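Isoprenyl transferase (PDB 3UGS) probably condenses isopentenyl diphosphate with allylic pyrophosphates, as a magnesium-dependent homodimer, to build long polyprenyl diphosphates such as undecaprenyl diphosphate. Local coordinates at residues D79-E90 with K112-T120. Sequence-based numbering, arbitrary orientation.
Sequences DRCLDEALEKFE and KITLVEEKT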
loop_
_atom_site.group_PDB
_atom_site.type_symbol
_atom_site.label_atom_id
_atom_site.label_comp_id
_atom_site.label_asym_id
_atom_site.label_seq_id
_atom_site.Cartn_x
_atom_site.Cartn_y
_atom_site.Cartn_z
ATOM N N ASP A 79 -14.600 -11.500 -20.364
ATOM C CA ASP A 79 -15.051 -11.482 -21.741
ATOM C C ASP A 79 -16.450 -10.859 -21.903
ATOM O O ASP A 79 -16.693 -9.957 -22.733
ATOM C CB ASP A 79 -15.071 -12.887 -22.307
ATOM C CG ASP A 79 -14.879 -12.893 -23.797
ATOM O OD1 ASP A 79 -15.641 -13.621 -24.461
ATOM O OD2 ASP A 79 -13.973 -12.159 -24.288
ATOM N N ARG A 80 -17.360 -11.365 -21.087
ATOM C CA ARG A 80 -18.734 -10.836 -21.042
ATOM C C ARG A 80 -18.699 -9.327 -20.811
ATOM O O ARG A 80 -19.391 -8.567 -21.459
ATOM C CB ARG A 80 -19.608 -11.505 -19.971
ATOM C CG ARG A 80 -19.752 -13.015 -20.171
ATOM C CD ARG A 80 -21.195 -13.490 -20.110
ATOM N NE ARG A 80 -21.721 -13.562 -18.747
ATOM C CZ ARG A 80 -21.710 -14.654 -17.973
ATOM N NH1 ARG A 80 -21.187 -15.802 -18.414
ATOM N NH2 ARG A 80 -22.224 -14.596 -16.743
ATOM N N CYS A 81 -17.852 -8.915 -19.886
ATOM C CA CYS A 81 -17.724 -7.479 -19.524
ATOM C C CYS A 81 -17.098 -6.665 -20.639
ATOM O O CYS A 81 -17.393 -5.492 -20.843
ATOM C CB CYS A 81 -16.906 -7.267 -18.266
ATOM S SG CYS A 81 -17.663 -8.013 -16.819
ATOM N N LEU A 82 -16.162 -7.283 -21.316
ATOM C CA LEU A 82 -15.501 -6.604 -22.433
ATOM C C LEU A 82 -16.520 -6.305 -23.546
ATOM O O LEU A 82 -16.506 -5.258 -24.162
ATOM C CB LEU A 82 -14.349 -7.430 -22.998
ATOM C CG LEU A 82 -13.074 -7.363 -22.144
ATOM C CD1 LEU A 82 -11.981 -8.226 -22.752
ATOM C CD2 LEU A 82 -12.619 -5.922 -21.948
ATOM N N ASP A 83 -17.397 -7.262 -23.755
ATOM C CA ASP A 83 -18.511 -7.136 -24.731
ATOM C C ASP A 83 -19.472 -6.001 -24.375
ATOM O O ASP A 83 -19.783 -5.144 -25.191
ATOM C CB ASP A 83 -19.288 -8.441 -24.856
ATOM C CG ASP A 83 -18.474 -9.559 -25.551
ATOM O OD1 ASP A 83 -17.540 -9.270 -26.342
ATOM O OD2 ASP A 83 -18.798 -10.738 -25.296
ATOM N N GLU A 84 -19.905 -5.981 -23.128
ATOM C CA GLU A 84 -20.762 -4.875 -22.587
ATOM C C GLU A 84 -20.122 -3.528 -22.875
ATOM O O GLU A 84 -20.758 -2.581 -23.313
ATOM C CB GLU A 84 -21.003 -4.964 -21.074
ATOM C CG GLU A 84 -22.163 -5.861 -20.680
ATOM C CD GLU A 84 -23.518 -5.169 -20.743
ATOM O OE1 GLU A 84 -23.559 -3.930 -20.915
ATOM O OE2 GLU A 84 -24.548 -5.879 -20.617
ATOM N N ALA A 85 -18.828 -3.491 -22.631
ATOM C CA ALA A 85 -18.030 -2.251 -22.816
ATOM C C ALA A 85 -17.893 -1.894 -24.299
ATOM O O ALA A 85 -17.892 -0.743 -24.684
ATOM C CB ALA A 85 -16.657 -2.364 -22.142
ATOM N N LEU A 86 -17.786 -2.911 -25.135
ATOM C CA LEU A 86 -17.771 -2.691 -26.606
ATOM C C LEU A 86 -19.113 -2.117 -27.037
ATOM O O LEU A 86 -19.207 -1.340 -27.976
ATOM C CB LEU A 86 -17.537 -3.977 -27.405
ATOM C CG LEU A 86 -16.083 -4.144 -27.850
ATOM C CD1 LEU A 86 -15.884 -5.598 -28.293
ATOM C CD2 LEU A 86 -15.682 -3.118 -28.910
ATOM N N GLU A 87 -20.134 -2.546 -26.324
ATOM C CA GLU A 87 -21.521 -2.125 -26.602
ATOM C C GLU A 87 -21.843 -0.721 -26.070
ATOM O O GLU A 87 -22.253 0.195 -26.790
ATOM C CB GLU A 87 -22.527 -3.126 -26.011
ATOM C CG GLU A 87 -23.940 -2.570 -25.841
ATOM C CD GLU A 87 -24.983 -3.646 -25.562
ATOM O OE1 GLU A 87 -25.039 -4.156 -24.407
ATOM O OE2 GLU A 87 -25.753 -3.972 -26.499
ATOM N N LYS A 88 -21.633 -0.602 -24.777
ATOM C CA LYS A 88 -22.148 0.539 -23.967
ATOM C C LYS A 88 -21.192 1.683 -23.697
ATOM O O LYS A 88 -21.630 2.741 -23.317
ATOM C CB LYS A 88 -22.682 0.047 -22.620
ATOM C CG LYS A 88 -23.944 -0.811 -22.744
ATOM C CD LYS A 88 -24.450 -1.326 -21.406
ATOM C CE LYS A 88 -25.710 -2.179 -21.572
ATOM N NZ LYS A 88 -26.189 -2.696 -20.257
ATOM N N PHE A 89 -19.900 1.496 -23.929
ATOM C CA PHE A 89 -18.880 2.483 -23.435
ATOM C C PHE A 89 -18.797 3.802 -24.193
ATOM O O PHE A 89 -18.895 4.872 -23.596
ATOM C CB PHE A 89 -17.480 1.890 -23.308
ATOM C CG PHE A 89 -17.119 1.477 -21.903
ATOM C CD1 PHE A 89 -15.801 1.566 -21.456
ATOM C CD2 PHE A 89 -18.075 0.983 -21.039
ATOM C CE1 PHE A 89 -15.464 1.190 -20.171
ATOM C CE2 PHE A 89 -17.740 0.603 -19.753
ATOM C CZ PHE A 89 -16.432 0.701 -19.322
ATOM N N GLU A 90 -18.584 3.730 -25.492
ATOM C CA GLU A 90 -18.262 4.959 -26.273
ATOM C C GLU A 90 -19.442 5.872 -26.453
ATOM O O GLU A 90 -19.279 7.070 -26.642
ATOM C CB GLU A 90 -17.619 4.681 -27.632
ATOM C CG GLU A 90 -18.566 4.723 -28.818
ATOM C CD GLU A 90 -18.149 5.737 -29.878
ATOM O OE1 GLU A 90 -17.245 5.414 -30.697
ATOM O OE2 GLU A 90 -18.751 6.846 -29.902
ATOM N N LYS A 112 -9.194 -8.100 -28.087
ATOM C CA LYS A 112 -10.510 -7.616 -27.703
ATOM C C LYS A 112 -10.399 -6.423 -26.749
ATOM O O LYS A 112 -11.154 -5.483 -26.800
ATOM C CB LYS A 112 -11.254 -8.748 -27.055
ATOM C CG LYS A 112 -12.740 -8.557 -27.004
ATOM C CD LYS A 112 -13.386 -9.764 -26.359
ATOM C CE LYS A 112 -14.876 -9.733 -26.584
ATOM N NZ LYS A 112 -15.449 -11.106 -26.545
ATOM N N ILE A 113 -9.414 -6.489 -25.883
ATOM C CA ILE A 113 -9.019 -5.335 -25.038
ATOM C C ILE A 113 -8.636 -4.149 -25.901
ATOM O O ILE A 113 -9.121 -3.046 -25.702
ATOM C CB ILE A 113 -7.827 -5.654 -24.101
ATOM C CG1 ILE A 113 -8.303 -6.489 -22.914
ATOM C CG2 ILE A 113 -7.166 -4.381 -23.582
ATOM C CD1 ILE A 113 -7.225 -7.373 -22.331
ATOM N N THR A 114 -7.734 -4.407 -26.829
ATOM C CA THR A 114 -7.203 -3.355 -27.717
ATOM C C THR A 114 -8.334 -2.707 -28.491
ATOM O O THR A 114 -8.387 -1.517 -28.695
ATOM C CB THR A 114 -6.215 -3.879 -28.762
ATOM O OG1 THR A 114 -6.706 -5.138 -29.224
ATOM C CG2 THR A 114 -4.792 -4.031 -28.185
ATOM N N LEU A 115 -9.256 -3.544 -28.879
ATOM C CA LEU A 115 -10.423 -3.113 -29.640
ATOM C C LEU A 115 -11.238 -2.077 -28.890
ATOM O O LEU A 115 -11.485 -0.964 -29.384
ATOM C CB LEU A 115 -11.326 -4.303 -29.967
ATOM C CG LEU A 115 -12.295 -4.034 -31.141
ATOM C CD1 LEU A 115 -11.542 -3.822 -32.457
ATOM C CD2 LEU A 115 -13.315 -5.176 -31.254
ATOM N N VAL A 116 -11.675 -2.448 -27.699
ATOM C CA VAL A 116 -12.545 -1.524 -26.928
ATOM C C VAL A 116 -11.710 -0.301 -26.560
ATOM O O VAL A 116 -12.180 0.822 -26.560
ATOM C CB VAL A 116 -13.194 -2.158 -25.681
ATOM C CG1 VAL A 116 -12.136 -2.646 -24.711
ATOM C CG2 VAL A 116 -14.102 -1.169 -24.958
ATOM N N GLU A 117 -10.432 -0.533 -26.347
ATOM C CA GLU A 117 -9.510 0.571 -26.041
ATOM C C GLU A 117 -9.516 1.632 -27.143
ATOM O O GLU A 117 -9.686 2.815 -26.912
ATOM C CB GLU A 117 -8.087 0.090 -25.804
ATOM C CG GLU A 117 -7.813 -0.317 -24.363
ATOM C CD GLU A 117 -6.358 -0.753 -24.101
ATOM O OE1 GLU A 117 -5.656 -1.199 -25.053
ATOM O OE2 GLU A 117 -5.902 -0.659 -22.930
ATOM N N GLU A 118 -9.309 1.153 -28.353
ATOM C CA GLU A 118 -9.261 1.994 -29.560
ATOM C C GLU A 118 -10.607 2.686 -29.758
ATOM O O GLU A 118 -10.695 3.877 -30.009
ATOM C CB GLU A 118 -8.909 1.159 -30.809
ATOM N N LYS A 119 -11.658 1.914 -29.597
ATOM C CA LYS A 119 -13.015 2.440 -29.825
ATOM C C LYS A 119 -13.388 3.562 -28.821
ATOM O O LYS A 119 -14.196 4.451 -29.089
ATOM C CB LYS A 119 -14.028 1.313 -29.730
ATOM C CG LYS A 119 -15.397 1.647 -30.271
ATOM C CD LYS A 119 -16.417 0.579 -29.866
ATOM C CE LYS A 119 -17.806 0.880 -30.435
ATOM N NZ LYS A 119 -18.796 -0.206 -30.193
ATOM N N THR A 120 -12.798 3.489 -27.643
ATOM C CA THR A 120 -13.155 4.430 -26.566
ATOM C C THR A 120 -12.034 5.377 -26.186
ATOM O O THR A 120 -12.159 6.144 -25.243
ATOM C CB THR A 120 -13.569 3.693 -25.305
ATOM O OG1 THR A 120 -12.447 2.971 -24.805
ATOM C CG2 THR A 120 -14.740 2.770 -25.598
#
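L82, A85 and L86 of helix 68-88 pack against I113, L115 and V116 of helix 107-120, a near-parallel helix-helix contact flanked by two lysines. The helices are successive in the alternating strand-helix order of this cis-prenyltransferase fold, linked by edge strand 94-99 of the parallel sheet, and V116 rests on L96 of that strand. Their axes come within 9.6 Å at an angle of 22°, close enough for the side chains to mesh.

L86 is the centre of the seam: its CG sits 4.1 Å from V116 CB, while CD1 and CD2 both touch CD2 of L115, whose side chain crosses at about a right angle. V116 has CG2 anti to the backbone N, and that methyl packs against A85 CB at 4.0 Å. Deeper in, L82 CD1 meets I113 CG1; the L82 side chain lies about 8 Å from a bound farnesyl monophosphate. At the far end, T120 CG2 presses on F89 CB (3.7 Å), and A85 CB lies over the centre of one face of the F89 ring. T120 OG1 bonds back to V116 O, which T120 N approaches from the other face of the carbonyl.

K112 leaves with CG anti to its N (chi1 -161°) and runs extended past L82, so that NZ lands 2.9 Å from D79 OD2, above the carboxylate plane. D83 joins this salt-bridge network, though the position of its OD1 is doubtful. K119, also extended, lays its CD on L86 CD2; its NZ donates to L86 O, although the modelled 2.5 Å is doubtfully short. The lysine chains thus extend the apolar seam, while K112 ties helix 107-120 to D79, less certainly to D83, and the late L86 carbonyl would probably attract the K119 ammonium.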